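Local coordinates for protein hydroxylase (Rhodococcus sp., PDB 2OR0) that is a putative flavin-dependent hydroxylase of the acyl-CoA dehydrogenase family, probably using reduced flavin and molecular oxygen to hydroxylate a substrate not yet identified, at residues Pro141-Trp152 against Ala164-Asp172. Sequence-based numbering, arbitrary orientation.
Sequences PVDGGYVLKGRW and AFLGAMVGD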
ATOM      1  N   PRO A 141     -11.158  13.426  24.083  1.00 33.30           N
ATOM      2  CA  PRO A 141     -10.095  14.227  24.701  1.00 34.38           C
ATOM      3  C   PRO A 141     -10.187  14.173  26.217  1.00 35.48           C
ATOM      4  O   PRO A 141     -11.254  14.460  26.793  1.00 36.24           O
ATOM      5  CB  PRO A 141     -10.381  15.652  24.233  1.00 33.63           C
ATOM      6  CG  PRO A 141     -11.378  15.530  23.134  1.00 34.87           C
ATOM      7  CD  PRO A 141     -12.118  14.258  23.338  1.00 33.14           C
ATOM      8  N   VAL A 142      -9.092  13.762  26.840  1.00 36.23           N
ATOM      9  CA  VAL A 142      -8.931  13.873  28.280  1.00 37.57           C
ATOM     10  C   VAL A 142      -7.614  14.602  28.563  1.00 38.35           C
ATOM     11  O   VAL A 142      -6.777  14.783  27.660  1.00 38.06           O
ATOM     12  CB  VAL A 142      -8.912  12.492  28.944  1.00 37.53           C
ATOM     13  CG1 VAL A 142     -10.276  11.801  28.775  1.00 38.87           C
ATOM     14  CG2 VAL A 142      -7.787  11.622  28.366  1.00 38.91           C
ATOM     15  N   ASP A 143      -7.410  15.006  29.811  1.00 39.05           N
ATOM     16  CA  ASP A 143      -6.142  15.634  30.174  1.00 40.13           C
ATOM     17  C   ASP A 143      -4.927  14.736  29.819  1.00 38.77           C
ATOM     18  O   ASP A 143      -4.852  13.572  30.222  1.00 38.66           O
ATOM     19  CB  ASP A 143      -6.140  16.062  31.656  1.00 41.38           C
ATOM     20  CG  ASP A 143      -4.827  16.717  32.063  1.00 45.85           C
ATOM     21  OD1 ASP A 143      -4.640  17.921  31.750  1.00 49.97           O
ATOM     22  OD2 ASP A 143      -3.970  16.010  32.657  1.00 51.37           O
ATOM     23  N   GLY A 144      -4.007  15.267  29.010  1.00 37.91           N
ATOM     24  CA  GLY A 144      -2.830  14.482  28.590  1.00 36.13           C
ATOM     25  C   GLY A 144      -2.933  13.763  27.237  1.00 34.96           C
ATOM     26  O   GLY A 144      -1.923  13.272  26.717  1.00 34.61           O
ATOM     27  N   GLY A 145      -4.133  13.704  26.667  1.00 33.40           N
ATOM     28  CA  GLY A 145      -4.337  13.047  25.370  1.00 32.21           C
ATOM     29  C   GLY A 145      -5.773  12.658  25.063  1.00 31.39           C
ATOM     30  O   GLY A 145      -6.683  13.485  25.107  1.00 30.16           O
ATOM     31  N   TYR A 146      -5.982  11.389  24.720  1.00 31.50           N
ATOM     32  CA  TYR A 146      -7.330  10.945  24.336  1.00 31.05           C
ATOM     33  C   TYR A 146      -7.590   9.552  24.827  1.00 30.18           C
ATOM     34  O   TYR A 146      -6.640   8.790  25.070  1.00 29.83           O
ATOM     35  CB  TYR A 146      -7.486  10.953  22.813  1.00 32.16           C
ATOM     36  CG  TYR A 146      -7.174  12.281  22.167  1.00 32.70           C
ATOM     37  CD1 TYR A 146      -8.193  13.160  21.829  1.00 33.77           C
ATOM     38  CD2 TYR A 146      -5.851  12.646  21.881  1.00 34.44           C
ATOM     39  CE1 TYR A 146      -7.919  14.381  21.237  1.00 34.48           C
ATOM     40  CE2 TYR A 146      -5.552  13.878  21.265  1.00 35.05           C
ATOM     41  CZ  TYR A 146      -6.594  14.728  20.953  1.00 34.44           C
ATOM     42  OH  TYR A 146      -6.330  15.937  20.370  1.00 35.59           O
ATOM     43  N   VAL A 147      -8.877   9.194  24.938  1.00 29.20           N
ATOM     44  CA  VAL A 147      -9.216   7.783  25.148  1.00 28.53           C
ATOM     45  C   VAL A 147      -9.949   7.272  23.902  1.00 28.24           C
ATOM     46  O   VAL A 147     -10.887   7.917  23.405  1.00 27.11           O
ATOM     47  CB  VAL A 147     -10.003   7.503  26.453  1.00 29.54           C
ATOM     48  CG1 VAL A 147     -10.078   6.023  26.690  1.00 27.18           C
ATOM     49  CG2 VAL A 147      -9.282   8.148  27.673  1.00 28.14           C
ATOM     50  N   LEU A 148      -9.494   6.118  23.427  1.00 26.93           N
ATOM     51  CA  LEU A 148      -9.872   5.594  22.121  1.00 27.39           C
ATOM     52  C   LEU A 148     -10.781   4.367  22.209  1.00 26.20           C
ATOM     53  O   LEU A 148     -10.502   3.437  22.934  1.00 25.71           O
ATOM     54  CB  LEU A 148      -8.613   5.219  21.323  1.00 27.73           C
ATOM     55  CG  LEU A 148      -8.863   4.973  19.825  1.00 31.17           C
ATOM     56  CD1 LEU A 148      -8.974   6.281  19.071  1.00 29.66           C
ATOM     57  CD2 LEU A 148      -7.734   4.135  19.279  1.00 35.43           C
ATOM     58  N   LYS A 149     -11.841   4.384  21.426  1.00 26.34           N
ATOM     59  CA  LYS A 149     -12.696   3.219  21.266  1.00 27.15           C
ATOM     60  C   LYS A 149     -13.093   3.057  19.790  1.00 26.44           C
ATOM     61  O   LYS A 149     -13.461   4.020  19.135  1.00 26.77           O
ATOM     62  CB  LYS A 149     -13.961   3.370  22.111  1.00 26.38           C
ATOM     63  CG  LYS A 149     -14.809   2.126  22.101  1.00 29.91           C
ATOM     64  CD  LYS A 149     -16.229   2.356  22.576  1.00 32.09           C
ATOM     65  CE  LYS A 149     -16.918   0.977  22.707  1.00 32.02           C
ATOM     66  NZ  LYS A 149     -18.279   1.148  22.260  1.00 38.37           N
ATOM     67  N   GLY A 150     -13.058   1.834  19.290  1.00 26.52           N
ATOM     68  CA  GLY A 150     -13.607   1.564  17.956  1.00 25.95           C
ATOM     69  C   GLY A 150     -13.295   0.173  17.420  1.00 25.94           C
ATOM     70  O   GLY A 150     -12.665  -0.657  18.095  1.00 25.17           O
ATOM     71  N   ARG A 151     -13.767  -0.079  16.198  1.00 26.54           N
ATOM     72  CA  ARG A 151     -13.494  -1.316  15.476  1.00 26.27           C
ATOM     73  C   ARG A 151     -13.061  -0.919  14.052  1.00 26.36           C
ATOM     74  O   ARG A 151     -13.778  -0.200  13.356  1.00 26.10           O
ATOM     75  CB  ARG A 151     -14.738  -2.224  15.451  1.00 26.28           C
ATOM     76  CG  ARG A 151     -14.507  -3.550  14.694  1.00 26.10           C
ATOM     77  CD  ARG A 151     -15.457  -4.687  15.072  1.00 24.84           C
ATOM     78  NE  ARG A 151     -15.115  -5.894  14.293  1.00 25.28           N
ATOM     79  CZ  ARG A 151     -15.482  -7.145  14.590  1.00 26.70           C
ATOM     80  NH1 ARG A 151     -16.218  -7.409  15.668  1.00 24.47           N
ATOM     81  NH2 ARG A 151     -15.128  -8.154  13.793  1.00 26.08           N
ATOM     82  N   TRP A 152     -11.876  -1.376  13.659  1.00 26.41           N
ATOM     83  CA  TRP A 152     -11.299  -1.069  12.354  1.00 27.71           C
ATOM     84  C   TRP A 152     -11.193  -2.383  11.595  1.00 27.55           C
ATOM     85  O   TRP A 152     -11.037  -3.421  12.209  1.00 27.67           O
ATOM     86  CB  TRP A 152      -9.880  -0.484  12.497  1.00 27.66           C
ATOM     87  CG  TRP A 152      -9.819   0.898  13.114  1.00 28.91           C
ATOM     88  CD1 TRP A 152      -9.650   2.085  12.462  1.00 29.11           C
ATOM     89  CD2 TRP A 152      -9.899   1.217  14.518  1.00 29.15           C
ATOM     90  NE1 TRP A 152      -9.628   3.126  13.366  1.00 28.64           N
ATOM     91  CE2 TRP A 152      -9.778   2.622  14.633  1.00 29.20           C
ATOM     92  CE3 TRP A 152     -10.042   0.450  15.679  1.00 29.07           C
ATOM     93  CZ2 TRP A 152      -9.803   3.285  15.878  1.00 29.00           C
ATOM     94  CZ3 TRP A 152     -10.075   1.113  16.920  1.00 29.29           C
ATOM     95  CH2 TRP A 152      -9.967   2.518  16.997  1.00 28.10           C
ATOM     96  N   ALA A 164       0.029  -0.063  16.156  1.00 31.00           N
ATOM     97  CA  ALA A 164      -0.923   0.257  15.096  1.00 32.04           C
ATOM     98  C   ALA A 164      -1.018   1.742  14.951  1.00 32.17           C
ATOM     99  O   ALA A 164      -0.957   2.459  15.944  1.00 32.30           O
ATOM    100  CB  ALA A 164      -2.292  -0.307  15.407  1.00 32.10           C
ATOM    101  N   PHE A 165      -1.174   2.175  13.704  1.00 32.02           N
ATOM    102  CA  PHE A 165      -1.397   3.550  13.327  1.00 32.53           C
ATOM    103  C   PHE A 165      -2.853   3.636  12.869  1.00 32.23           C
ATOM    104  O   PHE A 165      -3.183   3.099  11.819  1.00 34.08           O
ATOM    105  CB  PHE A 165      -0.499   3.844  12.128  1.00 33.28           C
ATOM    106  CG  PHE A 165       0.169   5.188  12.158  1.00 34.17           C
ATOM    107  CD1 PHE A 165       1.445   5.356  11.581  1.00 35.72           C
ATOM    108  CD2 PHE A 165      -0.444   6.290  12.745  1.00 35.01           C
ATOM    109  CE1 PHE A 165       2.089   6.598  11.605  1.00 31.85           C
ATOM    110  CE2 PHE A 165       0.216   7.544  12.766  1.00 34.21           C
ATOM    111  CZ  PHE A 165       1.474   7.678  12.200  1.00 33.29           C
ATOM    112  N   LEU A 166      -3.737   4.288  13.616  1.00 30.80           N
ATOM    113  CA  LEU A 166      -5.168   4.210  13.291  1.00 30.35           C
ATOM    114  C   LEU A 166      -5.788   5.569  13.126  1.00 30.09           C
ATOM    115  O   LEU A 166      -5.336   6.523  13.755  1.00 29.97           O
ATOM    116  CB  LEU A 166      -5.926   3.459  14.395  1.00 29.96           C
ATOM    117  CG  LEU A 166      -5.399   2.081  14.782  1.00 30.11           C
ATOM    118  CD1 LEU A 166      -5.981   1.631  16.158  1.00 30.97           C
ATOM    119  CD2 LEU A 166      -5.687   1.055  13.640  1.00 30.23           C
ATOM    120  N   GLY A 167      -6.838   5.662  12.312  1.00 29.56           N
ATOM    121  CA  GLY A 167      -7.595   6.912  12.209  1.00 29.54           C
ATOM    122  C   GLY A 167      -8.698   6.971  13.255  1.00 30.95           C
ATOM    123  O   GLY A 167      -9.254   5.944  13.650  1.00 30.79           O
ATOM    124  N   ALA A 168      -9.025   8.171  13.710  1.00 31.06           N
ATOM    125  CA  ALA A 168     -10.122   8.347  14.641  1.00 32.66           C
ATOM    126  C   ALA A 168     -10.720   9.725  14.487  1.00 33.66           C
ATOM    127  O   ALA A 168     -10.016  10.687  14.154  1.00 34.01           O
ATOM    128  CB  ALA A 168      -9.643   8.133  16.064  1.00 31.86           C
HETATM  129  N   MSE A 169     -12.020   9.822  14.711  1.00 35.53           N
HETATM  130  CA  MSE A 169     -12.676  11.120  14.848  1.00 37.44           C
HETATM  131  C   MSE A 169     -12.599  11.559  16.310  1.00 38.17           C
HETATM  132  O   MSE A 169     -12.565  10.727  17.205  1.00 37.84           O
HETATM  133  CB  MSE A 169     -14.134  11.060  14.408  1.00 37.49           C
HETATM  134  CG  MSE A 169     -14.367  10.479  13.018  1.00 42.57           C
HETATM  135 SE   MSE A 169     -13.447  11.472  11.588  0.70 54.06          SE
HETATM  136  CE  MSE A 169     -14.412  13.171  11.648  1.00 50.54           C
ATOM    137  N   VAL A 170     -12.582  12.866  16.544  1.00 40.07           N
ATOM    138  CA  VAL A 170     -12.503  13.395  17.903  1.00 42.67           C
ATOM    139  C   VAL A 170     -13.899  13.756  18.383  1.00 44.58           C
ATOM    140  O   VAL A 170     -14.611  14.498  17.714  1.00 44.06           O
ATOM    141  CB  VAL A 170     -11.528  14.611  18.017  1.00 42.63           C
ATOM    142  CG1 VAL A 170     -11.588  15.258  19.419  1.00 42.39           C
ATOM    143  CG2 VAL A 170     -10.086  14.175  17.711  1.00 42.11           C
ATOM    144  N   GLY A 171     -14.281  13.206  19.535  1.00 47.29           N
ATOM    145  CA  GLY A 171     -15.543  13.570  20.174  1.00 51.42           C
ATOM    146  C   GLY A 171     -15.486  14.892  20.946  1.00 54.40           C
ATOM    147  O   GLY A 171     -14.508  15.654  20.858  1.00 54.56           O
ATOM    148  N   ASP A 172     -16.547  15.159  21.713  1.00 57.06           N
ATOM    149  CA  ASP A 172     -16.650  16.378  22.527  1.00 59.24           C
ATOM    150  C   ASP A 172     -16.135  16.158  23.955  1.00 59.68           C
ATOM    151  O   ASP A 172     -15.011  16.555  24.286  1.00 60.48           O
ATOM    152  CB  ASP A 172     -18.102  16.868  22.535  1.00 59.91           C
ATOM    153  CG  ASP A 172     -18.719  16.849  21.146  1.00 62.59           C
ATOM    154  OD1 ASP A 172     -18.015  17.266  20.192  1.00 64.69           O
ATOM    155  OD2 ASP A 172     -19.888  16.402  21.004  1.00 64.80           O
TER
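Trp152 donates its indole N-H to the backbone carbonyl of Gly167, the one hydrogen bond between Pro141-Trp152 and Ala164-Asp172. Trp152 NE1 lies 2.9 Å from Gly167 O, with an N-H...O angle of 151°. Gly167 O meets the edge of the indole practically in the ring plane, and the N-H approaches it in the carbonyl plane. Leu166 covers one face of the same indole: its CD1 stands 4.0 Å from the centroid of the six-membered ring of Trp152 and almost on the ring normal, a CH-pi contact, while Leu166 CB packs 3.9 Å from Trp152 NE1. With CG anti to its own carbonyl carbon (chi1 -69°), the Trp152 ring folds back along its strand and reaches over Gly150, where a CB would be crowded by Trp152 CH2. A leucine in place of Trp152 would probably leave Gly167 O without this donor and Leu166 without the flat face it packs on.

The strands carrying these residues, 145-152 and 164-170, cross at 113° with axes 8.6 Å apart, too far for backbone pairing, and meet through side chains. Both belong to the mixed beta sheet of the acyl-CoA dehydrogenase-like fold, in which strand 137-142 pairs with each of them, antiparallel to 145-155 and parallel to 163-170. Along the crossing, Leu148 CD1 touches Ala168 CB at 3.6 Å, and farther out Val170 spreads its methyls, CG1 against Pro141 CG (3.7 Å) and CG2 obliquely against Tyr146 CE1 (4.1 Å). Ala139 touches both Tyr146 and Leu148. A type II turn from Val142 to Gly145, closed by reciprocal backbone bonds between those two residues, reverses the chain and brings Pro141 and Tyr146 to the same valine.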